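Local atomic coordinates of metallo-carboxypeptidase (Pseudomonas aeruginosa, PDB entry 4A39), a protein that is a zinc-dependent metallocarboxypeptidase of the M14 family, related to the mammalian cytosolic carboxypeptidases, and probably removes C-terminal residues from peptide substrates. Residues V175-H180 / H184-F189; D238-W243 / D271-E276. One frame throughout, in Å; residues are numbered along the deposited sequence.

Contact 1 closes along the chain before contact 2 opens, and their centres lie 9 Å apart. Both reach the same seven-stranded mixed sheet of the zinc carboxypeptidase domain, on the neighbouring parallel strands 171-177 and 268-275. Contact 1 joins the first of these to helix 185-196, whereas contact 2 joins the second to the loop between helices 222-226 and 252-264. The two meet at the active site, where H180 ND1 and H273 ND1 bind the same zinc ion. H180 NE2 also lies 2.7 Å from D238 OD1, a probable hydrogen bond. Each contact thus supplies one zinc ligand near the C-terminal ends of adjacent strands, and contact 2 adds inhibitor-binding N240 and R241.

Contact 1. Residues V175-H180 / H184-F189; sequences VIAQQH and HMAEWF. With ZN (zinc ion), chain C; GEM ((2-guanidinoethylmercapto)succinic acid), chain D.
Q178 and A186 bring strand 171-177 and helix 185-196 together at the zinc-binding H-x-x-E motif of M14 carboxypeptidases, in which H180 and E183 are both metal ligands. Three residues separate the segments, so the chain turns back tightly: the axes of strand 175-177 and helix 185-189 approach to 8.2 Å, with their N-to-C directions 144° apart.

The apolar part is small side chains at short range. A177 CB lies 4.0 Å from A186 CB, and the same A186 methyl also packs on the backbone N of Q178. Farther along, V175 CG1 approaches F189 CE1 obliquely at 4.3 Å; F189 also touches I272 of the adjacent strand and L372 and V376 of helix 366-383.

The polar part is built on the Q178 amide. Its chain, extended beyond CG, carries OE1 to the backbone N of E187, making a 3.2 Å hydrogen bond in the carbonyl plane with an N-H...O angle of 140°. On the other branch, NE2 sits over the centre of the H184 ring face, the two planes 54° apart, and donates to the carbonyl of P181. H184 ND1 in turn bonds to Y126 N. E187 touches Q178 OE1 with its CB, while its carboxylate makes a salt bridge to R128 and a hydrogen bond to H131.

At the metal, E183 and H273 are the other protein ligands beside H180: H180 ND1 binds the zinc ion at 2.1 Å, and inhibitor atom O13 binds it at 2.2 Å.

Contact 2. Residues D238-W243 / D271-E276; sequences DLNRAW and DIHGDE. With ZN (zinc ion), chain C; GEM ((2-guanidinoethylmercapto)succinic acid), chain D.
N240 and H273 line the inhibitor pocket, N240 ND2 lying 3.7 Å from H273 CE1, where the loop 238-243 faces strand 268-275 of the carboxypeptidase domain.

A water links the segments: it accepts from N240 ND2 and donates to D271 OD2, whereas N240 OD1 and D271 OD2, both acceptors, stay 3.5 Å apart. N240 OD1 has its own donors in Q179 NE2 and A332 N.

D271 OD2 accepts H273 NE2 at 2.6 Å; the bond lies in the imidazole plane but comes from above the carboxylate plane. It fixes the ring's rotation, with ND1 on the zinc ion at 2.2 Å. The inhibitor sulfur S7 rests over the centre of one ring face.

Three hydrogen bonds hold the inhibitor carboxylate from the loop. N240, its CG anti to the backbone N (chi1 -152°), brings ND2 to O14 at 2.8 Å with an N-H...O angle of 174°; R241 NH1 and NH2 donate to O14 and O15 respectively, each at 3.0 Å. An Asx turn, N240 N to D238 OD1, shapes this loop.

The chemistry implies that N240 and R241 hold this carboxylate as they might a substrate's C-terminus, while D271 probably makes H273 a more electron-rich zinc ligand.

Contact 1. Residues V175-H180 / H184-F189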
loop_
_atom_site.group_PDB
_atom_site.type_symbol
_atom_site.label_atom_id
_atom_site.label_comp_id
_atom_site.label_asym_id
_atom_site.label_seq_id
_atom_site.Cartn_x
_atom_site.Cartn_y
_atom_site.Cartn_z
ATOM N N VAL A 175 -0.755 12.320 3.771
ATOM C CA VAL A 175 -1.010 10.921 3.451
ATOM C C VAL A 175 0.086 10.447 2.502
ATOM O O VAL A 175 0.244 11.007 1.412
ATOM C CB VAL A 175 -2.365 10.738 2.745
ATOM C CG1 VAL A 175 -2.623 9.257 2.504
ATOM C CG2 VAL A 175 -3.472 11.339 3.593
ATOM N N ILE A 176 0.857 9.447 2.929
ATOM C CA ILE A 176 1.915 8.890 2.089
ATOM C C ILE A 176 1.652 7.396 1.910
ATOM O O ILE A 176 1.053 6.748 2.780
ATOM C CB ILE A 176 3.328 9.122 2.690
ATOM C CG1 ILE A 176 3.525 8.283 3.949
ATOM C CG2 ILE A 176 3.515 10.608 3.002
ATOM C CD1 ILE A 176 4.922 8.383 4.517
ATOM N N ALA A 177 2.106 6.845 0.790
ATOM C CA ALA A 177 1.834 5.441 0.509
ATOM C C ALA A 177 2.970 4.602 -0.054
ATOM O O ALA A 177 3.908 5.107 -0.670
ATOM C CB ALA A 177 0.642 5.349 -0.438
ATOM N N GLN A 178 2.836 3.300 0.169
ATOM C CA GLN A 178 3.748 2.276 -0.323
ATOM C C GLN A 178 5.238 2.408 -0.030
ATOM O O GLN A 178 6.067 2.278 -0.933
ATOM C CB GLN A 178 3.521 2.084 -1.835
ATOM C CG GLN A 178 3.434 0.610 -2.266
ATOM C CD GLN A 178 2.913 0.432 -3.685
ATOM O OE1 GLN A 178 1.893 1.007 -4.053
ATOM N NE2 GLN A 178 3.604 -0.384 -4.485
ATOM N N GLN A 179 5.583 2.669 1.228
ATOM C CA GLN A 179 6.993 2.728 1.611
ATOM C C GLN A 179 7.580 1.342 1.342
ATOM O O GLN A 179 8.761 1.203 1.026
ATOM C CB GLN A 179 7.153 3.052 3.089
ATOM C CG GLN A 179 6.937 4.498 3.454
ATOM C CD GLN A 179 7.387 4.760 4.871
ATOM O OE1 GLN A 179 8.588 4.885 5.139
ATOM N NE2 GLN A 179 6.434 4.812 5.797
ATOM N N HIS A 180 6.750 0.314 1.505
ATOM C CA HIS A 180 7.158 -1.064 1.237
ATOM C C HIS A 180 6.598 -1.341 -0.157
ATOM O O HIS A 180 5.383 -1.416 -0.345
ATOM C CB HIS A 180 6.561 -1.991 2.296
ATOM C CG HIS A 180 7.119 -1.753 3.665
ATOM N ND1 HIS A 180 6.327 -1.647 4.788
ATOM C CD2 HIS A 180 8.394 -1.588 4.089
ATOM C CE1 HIS A 180 7.089 -1.426 5.844
ATOM N NE2 HIS A 180 8.348 -1.385 5.447
ATOM N N HIS A 184 1.172 -3.053 -2.926
ATOM C CA HIS A 184 0.499 -2.346 -4.011
ATOM C C HIS A 184 -0.889 -1.798 -3.724
ATOM O O HIS A 184 -1.340 -0.871 -4.399
ATOM C CB HIS A 184 0.484 -3.245 -5.251
ATOM C CG HIS A 184 1.831 -3.391 -5.891
ATOM N ND1 HIS A 184 2.193 -2.699 -7.026
ATOM C CD2 HIS A 184 2.927 -4.089 -5.509
ATOM C CE1 HIS A 184 3.455 -2.967 -7.318
ATOM N NE2 HIS A 184 3.924 -3.807 -6.414
ATOM N N MET A 185 -1.573 -2.363 -2.736
ATOM C CA MET A 185 -2.891 -1.858 -2.374
ATOM C C MET A 185 -2.760 -0.404 -1.930
ATOM O O MET A 185 -3.705 0.375 -2.042
ATOM C CB MET A 185 -3.492 -2.691 -1.232
ATOM C CG MET A 185 -2.586 -2.842 -0.005
ATOM S SD MET A 185 -1.361 -4.168 -0.153
ATOM C CE MET A 185 -2.404 -5.614 0.164
ATOM N N ALA A 186 -1.581 -0.036 -1.438
ATOM C CA ALA A 186 -1.343 1.320 -0.953
ATOM C C ALA A 186 -1.530 2.414 -2.008
ATOM O O ALA A 186 -2.252 3.386 -1.772
ATOM C CB ALA A 186 0.044 1.418 -0.331
ATOM N N GLU A 187 -0.896 2.284 -3.170
ATOM C CA GLU A 187 -1.093 3.329 -4.168
ATOM C C GLU A 187 -2.506 3.256 -4.764
ATOM O O GLU A 187 -3.033 4.267 -5.224
ATOM C CB GLU A 187 -0.012 3.290 -5.262
ATOM C CG GLU A 187 -0.206 4.392 -6.309
ATOM C CD GLU A 187 1.086 4.901 -6.937
ATOM O OE1 GLU A 187 2.061 4.129 -7.052
ATOM O OE2 GLU A 187 1.113 6.086 -7.331
ATOM N N TRP A 188 -3.128 2.076 -4.756
ATOM C CA TRP A 188 -4.499 1.978 -5.257
ATOM C C TRP A 188 -5.362 2.871 -4.365
ATOM O O TRP A 188 -6.243 3.591 -4.843
ATOM C CB TRP A 188 -5.013 0.534 -5.209
ATOM C CG TRP A 188 -4.571 -0.296 -6.382
ATOM C CD1 TRP A 188 -3.639 -1.297 -6.380
ATOM C CD2 TRP A 188 -5.042 -0.190 -7.731
ATOM N NE1 TRP A 188 -3.506 -1.822 -7.642
ATOM C CE2 TRP A 188 -4.352 -1.161 -8.492
ATOM C CE3 TRP A 188 -5.981 0.632 -8.371
ATOM C CZ2 TRP A 188 -4.570 -1.336 -9.864
ATOM C CZ3 TRP A 188 -6.200 0.458 -9.740
ATOM C CH2 TRP A 188 -5.495 -0.521 -10.469
ATOM N N PHE A 189 -5.095 2.821 -3.063
ATOM C CA PHE A 189 -5.808 3.639 -2.076
ATOM C C PHE A 189 -5.655 5.116 -2.467
ATOM O O PHE A 189 -6.615 5.887 -2.437
ATOM C CB PHE A 189 -5.212 3.372 -0.680
ATOM C CG PHE A 189 -5.729 4.278 0.420
ATOM C CD1 PHE A 189 -5.254 5.583 0.550
ATOM C CD2 PHE A 189 -6.637 3.804 1.364
ATOM C CE1 PHE A 189 -5.670 6.400 1.604
ATOM C CE2 PHE A 189 -7.058 4.610 2.427
ATOM C CZ PHE A 189 -6.572 5.911 2.547
HETATM ZN ZN ZN C . 4.274 -1.967 5.047
HETATM C C8 GEM D . 4.371 -2.060 9.737
HETATM S S7 GEM D . 3.648 -0.421 9.365
HETATM C C6 GEM D . 3.046 0.065 11.023
HETATM C C5 GEM D . 2.648 -1.107 11.926
HETATM N N3 GEM D . 3.841 -1.844 12.367
HETATM C C1 GEM D . 4.164 -1.852 13.659
HETATM N N4 GEM D . 3.412 -1.183 14.529
HETATM N N2 GEM D . 5.236 -2.513 14.084
HETATM C C9 GEM D . 5.856 -2.115 9.374
HETATM O O14 GEM D . 6.401 -1.055 8.988
HETATM O O15 GEM D . 6.420 -3.222 9.489
HETATM C C10 GEM D . 3.598 -3.173 9.026
HETATM C C11 GEM D . 3.655 -3.024 7.504
HETATM O O12 GEM D . 2.569 -3.043 6.883
HETATM O O13 GEM D . 4.787 -2.914 6.990
#

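Contact 2. Residues D238-W243 / D271-E276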
loop_
_atom_site.group_PDB
_atom_site.type_symbol
_atom_site.label_atom_id
_atom_site.label_comp_id
_atom_site.label_asym_id
_atom_site.label_seq_id
_atom_site.Cartn_x
_atom_site.Cartn_y
_atom_site.Cartn_z
ATOM N N ASP A 238 14.883 -0.638 4.781
ATOM C CA ASP A 238 13.446 -0.715 5.050
ATOM C C ASP A 238 13.100 0.739 5.367
ATOM O O ASP A 238 13.457 1.242 6.432
ATOM C CB ASP A 238 13.168 -1.586 6.282
ATOM C CG ASP A 238 11.677 -1.722 6.591
ATOM O OD1 ASP A 238 10.897 -0.816 6.228
ATOM O OD2 ASP A 238 11.286 -2.732 7.214
ATOM N N LEU A 239 12.418 1.415 4.448
ATOM C CA LEU A 239 12.085 2.818 4.652
ATOM C C LEU A 239 11.284 3.092 5.917
ATOM O O LEU A 239 11.425 4.158 6.523
ATOM C CB LEU A 239 11.347 3.377 3.429
ATOM C CG LEU A 239 12.171 3.484 2.140
ATOM C CD1 LEU A 239 11.336 4.171 1.066
ATOM C CD2 LEU A 239 13.443 4.280 2.395
ATOM N N ASN A 240 10.455 2.143 6.343
ATOM C CA ASN A 240 9.689 2.409 7.545
ATOM C C ASN A 240 10.423 2.097 8.842
ATOM O O ASN A 240 9.803 1.883 9.886
ATOM C CB ASN A 240 8.333 1.708 7.516
ATOM C CG ASN A 240 7.307 2.450 8.343
ATOM O OD1 ASN A 240 7.308 3.683 8.374
ATOM N ND2 ASN A 240 6.432 1.719 9.012
ATOM N N ARG A 241 11.750 2.068 8.759
ATOM C CA ARG A 241 12.605 1.868 9.924
ATOM C C ARG A 241 13.692 2.942 9.836
ATOM O O ARG A 241 14.674 2.907 10.575
ATOM C CB ARG A 241 13.260 0.481 9.908
ATOM C CG ARG A 241 12.293 -0.680 10.079
ATOM C CD ARG A 241 11.661 -0.691 11.460
ATOM N NE ARG A 241 10.779 -1.845 11.619
ATOM C CZ ARG A 241 9.582 -1.953 11.049
ATOM N NH1 ARG A 241 9.111 -0.972 10.288
ATOM N NH2 ARG A 241 8.864 -3.057 11.216
ATOM N N ALA A 242 13.500 3.901 8.928
ATOM C CA ALA A 242 14.483 4.964 8.722
ATOM C C ALA A 242 14.027 6.349 9.154
ATOM O O ALA A 242 14.676 7.342 8.827
ATOM C CB ALA A 242 14.891 5.007 7.253
ATOM N N TRP A 243 12.935 6.434 9.904
ATOM C CA TRP A 243 12.449 7.746 10.300
ATOM C C TRP A 243 13.159 8.403 11.476
ATOM O O TRP A 243 13.115 9.622 11.628
ATOM C CB TRP A 243 10.941 7.686 10.528
ATOM C CG TRP A 243 10.223 7.460 9.233
ATOM C CD1 TRP A 243 10.205 6.309 8.496
ATOM C CD2 TRP A 243 9.498 8.434 8.471
ATOM N NE1 TRP A 243 9.519 6.506 7.322
ATOM C CE2 TRP A 243 9.074 7.801 7.279
ATOM C CE3 TRP A 243 9.168 9.780 8.676
ATOM C CZ2 TRP A 243 8.337 8.466 6.298
ATOM C CZ3 TRP A 243 8.433 10.445 7.697
ATOM C CH2 TRP A 243 8.027 9.787 6.523
ATOM N N ASP A 271 -0.125 6.742 7.043
ATOM C CA ASP A 271 0.903 5.984 6.328
ATOM C C ASP A 271 0.189 4.731 5.814
ATOM O O ASP A 271 -0.197 3.868 6.594
ATOM C CB ASP A 271 2.029 5.650 7.318
ATOM C CG ASP A 271 3.232 5.002 6.664
ATOM O OD1 ASP A 271 3.408 5.126 5.432
ATOM O OD2 ASP A 271 4.018 4.373 7.400
ATOM N N ILE A 272 0.010 4.644 4.497
ATOM C CA ILE A 272 -0.723 3.532 3.890
ATOM C C ILE A 272 0.121 2.295 3.588
ATOM O O ILE A 272 1.089 2.361 2.824
ATOM C CB ILE A 272 -1.435 3.992 2.595
ATOM C CG1 ILE A 272 -2.086 5.367 2.806
ATOM C CG2 ILE A 272 -2.508 2.976 2.210
ATOM C CD1 ILE A 272 -3.082 5.430 3.968
ATOM N N HIS A 273 -0.285 1.168 4.180
ATOM C CA HIS A 273 0.404 -0.122 4.059
ATOM C C HIS A 273 -0.552 -1.282 3.766
ATOM O O HIS A 273 -1.762 -1.109 3.644
ATOM C CB HIS A 273 1.116 -0.467 5.375
ATOM C CG HIS A 273 2.275 0.421 5.712
ATOM N ND1 HIS A 273 3.582 -0.008 5.633
ATOM C CD2 HIS A 273 2.324 1.690 6.181
ATOM C CE1 HIS A 273 4.387 0.957 6.039
ATOM N NE2 HIS A 273 3.649 1.999 6.378
ATOM N N GLY A 274 0.029 -2.475 3.679
ATOM C CA GLY A 274 -0.740 -3.685 3.451
ATOM C C GLY A 274 -0.176 -4.770 4.349
ATOM O O GLY A 274 1.040 -4.843 4.538
ATOM N N ASP A 275 -1.044 -5.604 4.920
ATOM C CA ASP A 275 -0.593 -6.680 5.794
ATOM C C ASP A 275 -0.892 -8.030 5.160
ATOM O O ASP A 275 -2.021 -8.310 4.767
ATOM C CB ASP A 275 -1.275 -6.607 7.161
ATOM C CG ASP A 275 -0.700 -7.611 8.147
ATOM O OD1 ASP A 275 0.397 -7.362 8.688
ATOM O OD2 ASP A 275 -1.337 -8.663 8.363
ATOM N N GLU A 276 0.140 -8.863 5.081
ATOM C CA GLU A 276 0.046 -10.184 4.475
ATOM C C GLU A 276 -0.807 -11.185 5.246
ATOM O O GLU A 276 -1.583 -11.944 4.657
ATOM C CB GLU A 276 1.461 -10.768 4.300
ATOM C CG GLU A 276 2.382 -9.953 3.380
ATOM C CD GLU A 276 3.184 -8.873 4.103
ATOM O OE1 GLU A 276 2.807 -8.464 5.220
ATOM O OE2 GLU A 276 4.199 -8.418 3.536
HETATM ZN ZN ZN C . 4.274 -1.967 5.047
HETATM C C8 GEM D . 4.371 -2.060 9.737
HETATM S S7 GEM D . 3.648 -0.421 9.365
HETATM C C6 GEM D . 3.046 0.065 11.023
HETATM C C5 GEM D . 2.648 -1.107 11.926
HETATM N N3 GEM D . 3.841 -1.844 12.367
HETATM C C1 GEM D . 4.164 -1.852 13.659
HETATM N N4 GEM D . 3.412 -1.183 14.529
HETATM N N2 GEM D . 5.236 -2.513 14.084
HETATM C C9 GEM D . 5.856 -2.115 9.374
HETATM O O14 GEM D . 6.401 -1.055 8.988
HETATM O O15 GEM D . 6.420 -3.222 9.489
HETATM C C10 GEM D . 3.598 -3.173 9.026
HETATM C C11 GEM D . 3.655 -3.024 7.504
HETATM O O12 GEM D . 2.569 -3.043 6.883
HETATM O O13 GEM D . 4.787 -2.914 6.990
HETATM O O HOH W 1 4.284 3.721 10.097
#